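Putative cobalamin synthesis related protein (Corynebacterium diphtheriae, PDB 2NPN) probably methylates a precorrin intermediate in cobalamin biosynthesis, acting as an S-adenosylmethionine-dependent precorrin-6A synthase of the tetrapyrrole methylase family. Local coordinates at residues T143-L148 with V183-G188; A162-T167 with P172-K177; Q193-E198 with Y245-L250. All coordinates share one frame; numbering follows the deposited sequence.

Contact 1: T143-L148 with V183-G188; sequences TAVQVL and VVMLDG. With SAM (S-adenosylmethionine), chain C.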
loop_
_atom_site.group_PDB
_atom_site.type_symbol
_atom_site.label_atom_id
_atom_site.label_comp_id
_atom_site.label_asym_id
_atom_site.label_seq_id
_atom_site.Cartn_x
_atom_site.Cartn_y
_atom_site.Cartn_z
ATOM N N THR A 143 -7.489 0.969 -1.460
ATOM C CA THR A 143 -6.185 1.281 -2.022
ATOM C C THR A 143 -5.935 2.806 -2.123
ATOM O O THR A 143 -6.863 3.610 -2.115
ATOM C CB THR A 143 -6.056 0.704 -3.469
ATOM O OG1 THR A 143 -6.928 1.428 -4.351
ATOM C CG2 THR A 143 -6.326 -0.820 -3.556
ATOM N N ALA A 144 -4.668 3.191 -2.235
ATOM C CA ALA A 144 -4.312 4.592 -2.427
ATOM C C ALA A 144 -4.973 5.160 -3.704
ATOM O O ALA A 144 -5.366 6.324 -3.776
ATOM C CB ALA A 144 -2.781 4.734 -2.484
ATOM N N VAL A 145 -5.064 4.322 -4.739
ATOM C CA VAL A 145 -5.732 4.722 -5.999
ATOM C C VAL A 145 -7.180 5.129 -5.758
ATOM O O VAL A 145 -7.687 6.127 -6.297
ATOM C CB VAL A 145 -5.695 3.557 -7.031
ATOM C CG1 VAL A 145 -6.361 3.967 -8.334
ATOM C CG2 VAL A 145 -4.253 3.067 -7.271
ATOM N N GLN A 146 -7.886 4.324 -4.979
ATOM C CA GLN A 146 -9.305 4.635 -4.688
ATOM C C GLN A 146 -9.443 5.891 -3.856
ATOM O O GLN A 146 -10.415 6.652 -4.010
ATOM C CB GLN A 146 -9.930 3.443 -3.969
ATOM C CG GLN A 146 -10.202 2.295 -4.867
ATOM C CD GLN A 146 -10.570 1.064 -4.046
ATOM O OE1 GLN A 146 -11.746 0.713 -3.931
ATOM N NE2 GLN A 146 -9.582 0.413 -3.474
ATOM N N VAL A 147 -8.497 6.133 -2.945
ATOM C CA VAL A 147 -8.527 7.377 -2.146
ATOM C C VAL A 147 -8.219 8.575 -3.070
ATOM O O VAL A 147 -8.857 9.601 -2.949
ATOM C CB VAL A 147 -7.612 7.322 -0.924
ATOM C CG1 VAL A 147 -7.760 8.597 -0.121
ATOM C CG2 VAL A 147 -7.999 6.096 -0.024
ATOM N N LEU A 148 -7.269 8.445 -3.990
ATOM C CA LEU A 148 -6.959 9.540 -4.907
ATOM C C LEU A 148 -8.217 9.949 -5.698
ATOM O O LEU A 148 -8.573 11.131 -5.803
ATOM C CB LEU A 148 -5.851 9.110 -5.890
ATOM C CG LEU A 148 -5.529 10.202 -6.931
ATOM C CD1 LEU A 148 -4.619 11.308 -6.381
ATOM C CD2 LEU A 148 -4.847 9.566 -8.167
ATOM N N VAL A 183 -2.594 5.359 -14.096
ATOM C CA VAL A 183 -2.339 5.640 -12.676
ATOM C C VAL A 183 -0.895 5.253 -12.376
ATOM O O VAL A 183 -0.440 4.167 -12.774
ATOM C CB VAL A 183 -3.272 4.829 -11.785
ATOM C CG1 VAL A 183 -2.915 5.055 -10.284
ATOM C CG2 VAL A 183 -4.724 5.188 -12.080
ATOM N N VAL A 184 -0.153 6.119 -11.697
ATOM C CA VAL A 184 1.254 5.912 -11.425
ATOM C C VAL A 184 1.502 5.849 -9.902
ATOM O O VAL A 184 1.077 6.737 -9.159
ATOM C CB VAL A 184 2.133 6.972 -12.035
ATOM C CG1 VAL A 184 3.602 6.673 -11.828
ATOM C CG2 VAL A 184 1.802 7.188 -13.520
HETATM N N MSE A 185 2.110 4.753 -9.501
HETATM C CA MSE A 185 2.497 4.499 -8.126
HETATM C C MSE A 185 4.011 4.296 -8.055
HETATM O O MSE A 185 4.694 4.108 -9.063
HETATM C CB MSE A 185 1.757 3.251 -7.584
HETATM C CG MSE A 185 0.271 3.399 -7.732
HETATM SE SE MSE A 185 -0.785 1.834 -7.173
HETATM C CE MSE A 185 -0.691 2.146 -5.283
ATOM N N LEU A 186 4.542 4.295 -6.828
ATOM C CA LEU A 186 5.949 3.967 -6.624
ATOM C C LEU A 186 6.891 4.921 -7.427
ATOM O O LEU A 186 7.998 4.531 -7.782
ATOM C CB LEU A 186 6.231 2.517 -6.966
ATOM C CG LEU A 186 5.552 1.513 -6.047
ATOM C CD1 LEU A 186 5.701 0.103 -6.603
ATOM C CD2 LEU A 186 6.204 1.564 -4.654
ATOM N N ASP A 187 6.501 6.169 -7.625
ATOM C CA ASP A 187 7.367 7.112 -8.350
ATOM C C ASP A 187 8.193 7.884 -7.339
ATOM O O ASP A 187 7.654 8.710 -6.613
ATOM C CB ASP A 187 6.558 8.135 -9.190
ATOM C CG ASP A 187 7.438 9.031 -10.065
ATOM O OD1 ASP A 187 8.688 8.855 -10.110
ATOM O OD2 ASP A 187 6.849 9.899 -10.735
ATOM N N GLY A 188 9.478 7.578 -7.284
ATOM C CA GLY A 188 10.407 8.293 -6.395
ATOM C C GLY A 188 10.912 9.595 -6.964
ATOM O O GLY A 188 11.667 10.299 -6.289
HETATM N N SAM C . -1.048 -2.021 -1.207
HETATM C CA SAM C . -1.009 -0.532 -1.326
HETATM C C SAM C . -2.334 0.022 -1.816
HETATM O O SAM C . -2.462 1.268 -1.953
HETATM O OXT SAM C . -3.281 -0.761 -2.030
HETATM C CB SAM C . 0.147 -0.095 -2.244
HETATM C CG SAM C . 1.538 -0.379 -1.673
HETATM S SD SAM C . 2.946 0.234 -2.661
HETATM C CE SAM C . 4.253 -0.484 -1.624
HETATM C "C5'" SAM C . 3.278 1.957 -2.154
HETATM C "C4'" SAM C . 2.762 3.017 -3.143
HETATM O "O4'" SAM C . 1.400 3.200 -2.940
HETATM C "C3'" SAM C . 3.358 4.415 -2.971
HETATM O "O3'" SAM C . 4.600 4.553 -3.613
HETATM C "C2'" SAM C . 2.302 5.318 -3.549
HETATM O "O2'" SAM C . 2.320 5.227 -4.964
HETATM C "C1'" SAM C . 1.083 4.592 -3.019
HETATM N N9 SAM C . 0.631 5.102 -1.706
HETATM C C8 SAM C . 0.451 4.332 -0.568
HETATM N N7 SAM C . -0.047 5.079 0.421
HETATM C C5 SAM C . -0.240 6.334 -0.084
HETATM C C6 SAM C . -0.784 7.492 0.454
HETATM N N6 SAM C . -1.234 7.551 1.734
HETATM N N1 SAM C . -0.859 8.631 -0.340
HETATM C C2 SAM C . -0.467 8.575 -1.664
HETATM N N3 SAM C . 0.062 7.434 -2.202
HETATM C C4 SAM C . 0.157 6.315 -1.442
#

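Contact 2: A162-T167 with P172-K177; sequences AIHITT and PETSAK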
loop_
_atom_site.group_PDB
_atom_site.type_symbol
_atom_site.label_atom_id
_atom_site.label_comp_id
_atom_site.label_asym_id
_atom_site.label_seq_id
_atom_site.Cartn_x
_atom_site.Cartn_y
_atom_site.Cartn_z
ATOM N N ALA A 162 -9.759 1.862 -21.056
ATOM C CA ALA A 162 -8.872 1.073 -20.229
ATOM C C ALA A 162 -8.204 1.903 -19.155
ATOM O O ALA A 162 -8.080 3.119 -19.321
ATOM C CB ALA A 162 -7.765 0.393 -21.121
ATOM N N ILE A 163 -7.754 1.238 -18.087
ATOM C CA ILE A 163 -7.084 1.849 -16.993
ATOM C C ILE A 163 -5.726 1.161 -16.875
ATOM O O ILE A 163 -5.688 -0.027 -16.647
ATOM C CB ILE A 163 -7.815 1.654 -15.677
ATOM C CG1 ILE A 163 -9.217 2.255 -15.767
ATOM C CG2 ILE A 163 -7.021 2.293 -14.559
ATOM C CD1 ILE A 163 -10.234 1.410 -15.144
ATOM N N HIS A 164 -4.646 1.893 -17.041
ATOM C CA HIS A 164 -3.337 1.279 -16.962
ATOM C C HIS A 164 -2.688 1.728 -15.651
ATOM O O HIS A 164 -2.353 2.900 -15.514
ATOM C CB HIS A 164 -2.511 1.721 -18.149
ATOM C CG HIS A 164 -1.263 0.933 -18.319
ATOM N ND1 HIS A 164 -1.272 -0.330 -18.856
ATOM C CD2 HIS A 164 0.013 1.210 -17.997
ATOM C CE1 HIS A 164 -0.033 -0.801 -18.856
ATOM N NE2 HIS A 164 0.761 0.118 -18.326
ATOM N N ILE A 165 -2.429 0.813 -14.745
ATOM C CA ILE A 165 -1.793 1.130 -13.487
ATOM C C ILE A 165 -0.347 0.653 -13.584
ATOM O O ILE A 165 -0.072 -0.513 -13.953
ATOM C CB ILE A 165 -2.490 0.440 -12.315
ATOM C CG1 ILE A 165 -4.002 0.715 -12.269
ATOM C CG2 ILE A 165 -1.795 0.775 -10.969
ATOM C CD1 ILE A 165 -4.764 -0.057 -11.223
ATOM N N THR A 166 0.572 1.543 -13.244
ATOM C CA THR A 166 1.955 1.214 -13.413
ATOM C C THR A 166 2.826 1.965 -12.424
ATOM O O THR A 166 2.345 2.639 -11.517
ATOM C CB THR A 166 2.386 1.365 -14.877
ATOM O OG1 THR A 166 3.621 0.666 -15.088
ATOM C CG2 THR A 166 2.508 2.864 -15.261
ATOM N N THR A 167 4.118 1.825 -12.593
ATOM C CA THR A 167 5.087 2.415 -11.653
ATOM C C THR A 167 5.814 3.570 -12.336
ATOM O O THR A 167 5.836 3.681 -13.573
ATOM C CB THR A 167 6.128 1.374 -11.251
ATOM O OG1 THR A 167 6.919 1.030 -12.405
ATOM C CG2 THR A 167 5.455 0.105 -10.634
ATOM N N PRO A 172 8.064 5.872 -18.424
ATOM C CA PRO A 172 8.680 6.258 -19.704
ATOM C C PRO A 172 8.590 5.224 -20.821
ATOM O O PRO A 172 8.614 5.628 -21.993
ATOM C CB PRO A 172 10.147 6.474 -19.336
ATOM C CG PRO A 172 10.168 6.796 -17.906
ATOM C CD PRO A 172 9.041 5.954 -17.317
ATOM N N GLU A 173 8.531 3.927 -20.480
ATOM C CA GLU A 173 8.414 2.846 -21.456
ATOM C C GLU A 173 6.965 2.465 -21.791
ATOM O O GLU A 173 6.723 1.601 -22.635
ATOM C CB GLU A 173 9.181 1.588 -20.983
ATOM C CG GLU A 173 10.686 1.767 -20.807
ATOM C CD GLU A 173 11.106 2.362 -19.461
ATOM O OE1 GLU A 173 10.232 2.612 -18.598
ATOM O OE2 GLU A 173 12.332 2.573 -19.280
ATOM N N THR A 174 6.000 3.130 -21.157
ATOM C CA THR A 174 4.592 2.842 -21.359
ATOM C C THR A 174 4.090 3.440 -22.689
ATOM O O THR A 174 4.461 4.554 -23.042
ATOM C CB THR A 174 3.778 3.397 -20.175
ATOM O OG1 THR A 174 4.312 2.828 -18.962
ATOM C CG2 THR A 174 2.253 3.075 -20.299
ATOM N N SER A 175 3.257 2.702 -23.425
ATOM C CA SER A 175 2.775 3.215 -24.732
ATOM C C SER A 175 1.988 4.512 -24.557
ATOM O O SER A 175 1.364 4.773 -23.508
ATOM C CB SER A 175 1.896 2.194 -25.455
ATOM O OG SER A 175 0.649 2.076 -24.803
ATOM N N ALA A 176 2.019 5.341 -25.601
ATOM C CA ALA A 176 1.202 6.539 -25.610
ATOM C C ALA A 176 -0.266 6.192 -25.414
ATOM O O ALA A 176 -0.980 6.887 -24.727
ATOM C CB ALA A 176 1.401 7.290 -26.940
ATOM N N LYS A 177 -0.702 5.080 -26.007
ATOM C CA LYS A 177 -2.087 4.669 -25.906
ATOM C C LYS A 177 -2.435 4.381 -24.456
ATOM O O LYS A 177 -3.467 4.793 -23.982
ATOM C CB LYS A 177 -2.371 3.453 -26.794
ATOM C CG LYS A 177 -3.699 2.744 -26.524
ATOM C CD LYS A 177 -4.896 3.675 -26.658
ATOM C CE LYS A 177 -6.170 2.932 -27.088
ATOM N NZ LYS A 177 -7.256 3.908 -27.335
HETATM O O HOH W 1 3.543 0.349 -17.854
#

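Contact 3: Q193-E198 with Y245-L250; sequences QDVATE and YLLREL. With MG (magnesium ion), chain B.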
loop_
_atom_site.group_PDB
_atom_site.type_symbol
_atom_site.label_atom_id
_atom_site.label_comp_id
_atom_site.label_asym_id
_atom_site.label_seq_id
_atom_site.Cartn_x
_atom_site.Cartn_y
_atom_site.Cartn_z
ATOM N N GLN A 193 6.748 14.696 -15.686
ATOM C CA GLN A 193 7.423 15.731 -16.476
ATOM C C GLN A 193 7.958 15.167 -17.782
ATOM O O GLN A 193 8.083 15.899 -18.798
ATOM C CB GLN A 193 8.537 16.350 -15.626
ATOM C CG GLN A 193 8.042 17.216 -14.454
ATOM C CD GLN A 193 7.392 18.522 -14.915
ATOM O OE1 GLN A 193 6.293 18.512 -15.451
ATOM N NE2 GLN A 193 8.097 19.658 -14.735
ATOM N N ASP A 194 8.278 13.876 -17.784
ATOM C CA ASP A 194 8.951 13.220 -18.895
ATOM C C ASP A 194 8.007 12.752 -20.005
ATOM O O ASP A 194 8.457 12.513 -21.129
ATOM C CB ASP A 194 9.745 12.019 -18.360
ATOM C CG ASP A 194 10.687 12.395 -17.198
ATOM O OD1 ASP A 194 11.373 13.436 -17.279
ATOM O OD2 ASP A 194 10.728 11.636 -16.208
ATOM N N VAL A 195 6.721 12.619 -19.710
ATOM C CA VAL A 195 5.793 12.023 -20.669
ATOM C C VAL A 195 4.637 12.928 -21.095
ATOM O O VAL A 195 3.860 12.573 -21.967
ATOM C CB VAL A 195 5.196 10.719 -20.129
ATOM C CG1 VAL A 195 6.326 9.722 -19.866
ATOM C CG2 VAL A 195 4.397 10.938 -18.844
ATOM N N ALA A 196 4.514 14.075 -20.451
ATOM C CA ALA A 196 3.397 14.987 -20.754
ATOM C C ALA A 196 3.462 15.600 -22.143
ATOM O O ALA A 196 4.533 15.873 -22.688
ATOM C CB ALA A 196 3.321 16.075 -19.687
ATOM N N THR A 197 2.274 15.784 -22.718
ATOM C CA THR A 197 2.033 16.648 -23.864
ATOM C C THR A 197 1.202 17.843 -23.385
ATOM O O THR A 197 0.819 17.910 -22.204
ATOM C CB THR A 197 1.210 15.955 -24.987
ATOM O OG1 THR A 197 -0.178 15.904 -24.605
ATOM C CG2 THR A 197 1.743 14.549 -25.297
ATOM N N GLU A 198 0.855 18.730 -24.319
ATOM C CA GLU A 198 0.030 19.884 -23.936
ATOM C C GLU A 198 -1.342 19.467 -23.409
ATOM O O GLU A 198 -1.954 20.245 -22.672
ATOM C CB GLU A 198 -0.103 20.932 -25.064
ATOM C CG GLU A 198 -0.993 20.576 -26.192
ATOM C CD GLU A 198 -1.170 21.701 -27.267
ATOM O OE1 GLU A 198 -1.043 22.936 -27.008
ATOM O OE2 GLU A 198 -1.405 21.325 -28.433
ATOM N N TYR A 245 -0.724 9.348 -8.612
ATOM C CA TYR A 245 -1.317 10.318 -9.532
ATOM C C TYR A 245 -1.951 9.593 -10.713
ATOM O O TYR A 245 -1.598 8.471 -11.025
ATOM C CB TYR A 245 -0.327 11.390 -9.945
ATOM C CG TYR A 245 0.987 10.921 -10.555
ATOM C CD1 TYR A 245 1.170 10.897 -11.943
ATOM C CD2 TYR A 245 2.102 10.606 -9.761
ATOM C CE1 TYR A 245 2.394 10.499 -12.529
ATOM C CE2 TYR A 245 3.296 10.237 -10.344
ATOM C CZ TYR A 245 3.449 10.198 -11.735
ATOM O OH TYR A 245 4.701 9.869 -12.293
ATOM N N LEU A 246 -2.863 10.302 -11.380
ATOM C CA LEU A 246 -3.562 9.789 -12.550
ATOM C C LEU A 246 -3.294 10.786 -13.675
ATOM O O LEU A 246 -3.442 11.986 -13.454
ATOM C CB LEU A 246 -5.072 9.663 -12.299
ATOM C CG LEU A 246 -5.864 8.952 -13.389
ATOM C CD1 LEU A 246 -7.137 8.259 -12.736
ATOM C CD2 LEU A 246 -6.213 9.866 -14.519
ATOM N N LEU A 247 -2.816 10.308 -14.807
ATOM C CA LEU A 247 -2.588 11.119 -16.026
ATOM C C LEU A 247 -3.642 10.712 -17.022
ATOM O O LEU A 247 -3.945 9.543 -17.218
ATOM C CB LEU A 247 -1.213 10.808 -16.612
ATOM C CG LEU A 247 0.008 11.132 -15.739
ATOM C CD1 LEU A 247 1.349 10.754 -16.502
ATOM C CD2 LEU A 247 0.014 12.527 -15.301
ATOM N N ARG A 248 -4.223 11.712 -17.649
ATOM C CA ARG A 248 -5.264 11.508 -18.654
ATOM C C ARG A 248 -5.021 12.465 -19.799
ATOM O O ARG A 248 -4.851 13.664 -19.581
ATOM C CB ARG A 248 -6.646 11.711 -18.057
ATOM C CG ARG A 248 -7.791 11.379 -18.975
ATOM C CD ARG A 248 -9.127 11.309 -18.245
ATOM N NE ARG A 248 -9.183 10.144 -17.346
ATOM C CZ ARG A 248 -9.967 9.997 -16.271
ATOM N NH1 ARG A 248 -10.860 10.937 -15.915
ATOM N NH2 ARG A 248 -9.874 8.910 -15.535
ATOM N N GLU A 249 -5.096 11.931 -21.004
ATOM C CA GLU A 249 -4.911 12.738 -22.223
ATOM C C GLU A 249 -6.264 13.334 -22.579
ATOM O O GLU A 249 -7.144 12.651 -23.103
ATOM C CB GLU A 249 -4.343 11.903 -23.370
ATOM C CG GLU A 249 -3.745 12.735 -24.437
ATOM C CD GLU A 249 -2.402 13.353 -24.000
ATOM O OE1 GLU A 249 -1.968 13.195 -22.833
ATOM O OE2 GLU A 249 -1.782 13.969 -24.865
ATOM N N LEU A 250 -6.409 14.626 -22.325
ATOM C CA LEU A 250 -7.658 15.361 -22.579
ATOM C C LEU A 250 -7.544 16.128 -23.893
ATOM O O LEU A 250 -7.508 17.318 -23.940
ATOM C CB LEU A 250 -7.994 16.266 -21.394
ATOM C CG LEU A 250 -8.292 15.627 -20.043
ATOM C CD1 LEU A 250 -8.588 16.698 -19.006
ATOM C CD2 LEU A 250 -9.379 14.559 -20.142
HETATM MG MG MG B . -7.866 19.259 -22.761
#

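Contact 1: T143-L148 with V183-G188
Met185 and Val145 meet where the start of helix 144-152 faces the end of strand 181-185, with segment axes at 129° and no nearer than 10.3 Å. The gap is bridged by apolar side chains and by the bound S-adenosylmethionine. In Met185, deposited as selenomethionine, CB rests near the ribose, 3.3 Å from O2' of the cofactor, and CG stays near the same ribose hydroxyl while leading toward the helix. SE lands 3.7 Å from Val145 CG2, the two side chains crossing at about a right angle. A bend at the last torsion (chi3 78°) turns CE toward the sugar, 3.3 Å from the cofactor's O4', where it also touches the methyl of Ala144. Val145 uses the same CG2 branch to meet Val183 CG1 at 3.8 Å, two residues earlier on the strand, so this methyl touches both strand side chains that point toward the helix, with CG1 also near Val183.

Backbone amides supply the polar grip. Ala144 N, in the first turn of the helix, donates almost straight (175°) to the cofactor's carboxylate O at 2.9 Å, and Ala144 CB lies 3.5 Å from adenine C4. From the strand end, Leu186 N gives its hydrogen to O2' at 3.0 Å, with only a weak additional bond to O3'. Thr143 caps the helix by accepting from Gln146 N. Thr143, Ala144, Met185 and Leu186 thus form part of the S-adenosylmethionine pocket, in keeping with a tetrapyrrole methylase. Apolar groups join helix to strand, while the helix N-terminus would be expected to stabilise the carboxylate.

Contact 2: A162-T167 with P172-K177
Thr166, in the short strand 164-167, and Thr174, in the loop that follows it, mark the nearest backbone approach between 162-167 and 172-177, with CA atoms 8.5 Å apart. The loop segment leaves a 3-10 turn at Pro172 and Glu173 and then passes the strand at a distance that main-chain pairing cannot span, so side chains and one water fill the interval.

Thr174 and His164 approach from opposite directions. With the methyl of Thr174 anti to its own backbone nitrogen, CG2 reaches the imidazole obliquely and lies 3.7 Å from His164 CD2. The same rotation turns the hydroxyl along the strand toward Thr166, whose CG2 slides past Thr174 OG1 at 4.1 Å. These are modest contacts, and the polar ends are joined through an ordered water. It sits in the plane of the imidazole at the ring edge, 2.8 Å from His164 NE2. It is also 2.8 Å from Thr166 OG1, and donates to Thr174 OG1 at 2.8 Å, so three side chains share one solvent molecule.

Asn170, in the intervening turn, binds both threonines: its ND2 bonds to Thr166 OG1, its carbonyl receives Thr174 OG1, and its backbone N is held by Thr167 OG1. Within the sheet, the backbones of His164 and Thr166 pair with strand 181-185. Here a loop folds back over an edge strand of the mixed sheet, within the connection that leads from strand 164-167 to its parallel neighbour 181-185.

Contact 3: Q193-E198 with Y245-L250
Thr197 and Glu249 form the polar half of this contact through a short hydrogen bond: Thr197 OG1 donates to Glu249 OE2 at 2.5 Å. The hydroxyl meets the carboxylate on its syn side, 23° out of the carboxylate plane, and the two side chains cross at about a right angle. Two torsions bring the groups together. Thr197 holds OG1 between its backbone nitrogen and carbonyl carbon (chi1 77°), while the Glu249 chain bends at chi2 (73°), carrying its carboxylate across to the loop although the bond to its CB does not point at the loop. The methyl of Thr197 also lies against the carboxylate, with CG2 3.6 Å from Glu249 OE2.

The apolar half lies two residues back along each segment. Val195 CG2 meets Leu247 CD1 at 3.8 Å, again with the side chains crossing nearly perpendicularly.

A second shell fixes the polar pair. Thr197 OG1 accepts from His199 N, closing an ST turn, and Thr200 OG1 bonds to both Thr197 N and Glu249 OE1, so each carboxylate oxygen has a threonine partner. Earlier in the strand, the Tyr245 ring packs edge-to-face with Trp192 at the start of the helix.

Just past the strand's last residue, Glu249, the carbonyl O of Leu250 binds the magnesium ion at 2.3 Å; Tyr219 OH is the other protein ligand. Strand 243-249 lies in the middle of the mixed sheet, between 181-185 and 200-206, and the contact places the connection 193-198 over one face of that sheet, beside the C-terminal magnesium site of this α/β domain.

How the contacts relate
All three contacts build on the mixed sheet, whose neighbouring strands 164-167, 181-185 and 243-249 pass through contacts 2, 1 and 3 in turn. Contacts 1 and 2 are buried, contact 1 nearer the chain centre and beside the cofactor, while contact 3 is partly exposed. The protein-to-protein part of contact 1 is wholly apolar. Contacts 2 and 3, with centres about 20 and 23 Å from the chain centre, add polar links to their apolar touches: a shared water in one, a direct hydroxyl-carboxylate bond in the other. Contact 2 is nested within the chain loop that contact 1 closes. Tyr245 OH ties contact 3 to contact 1 through Asp187, whereas Pro172 and Val195 pack contact 2 against contact 3.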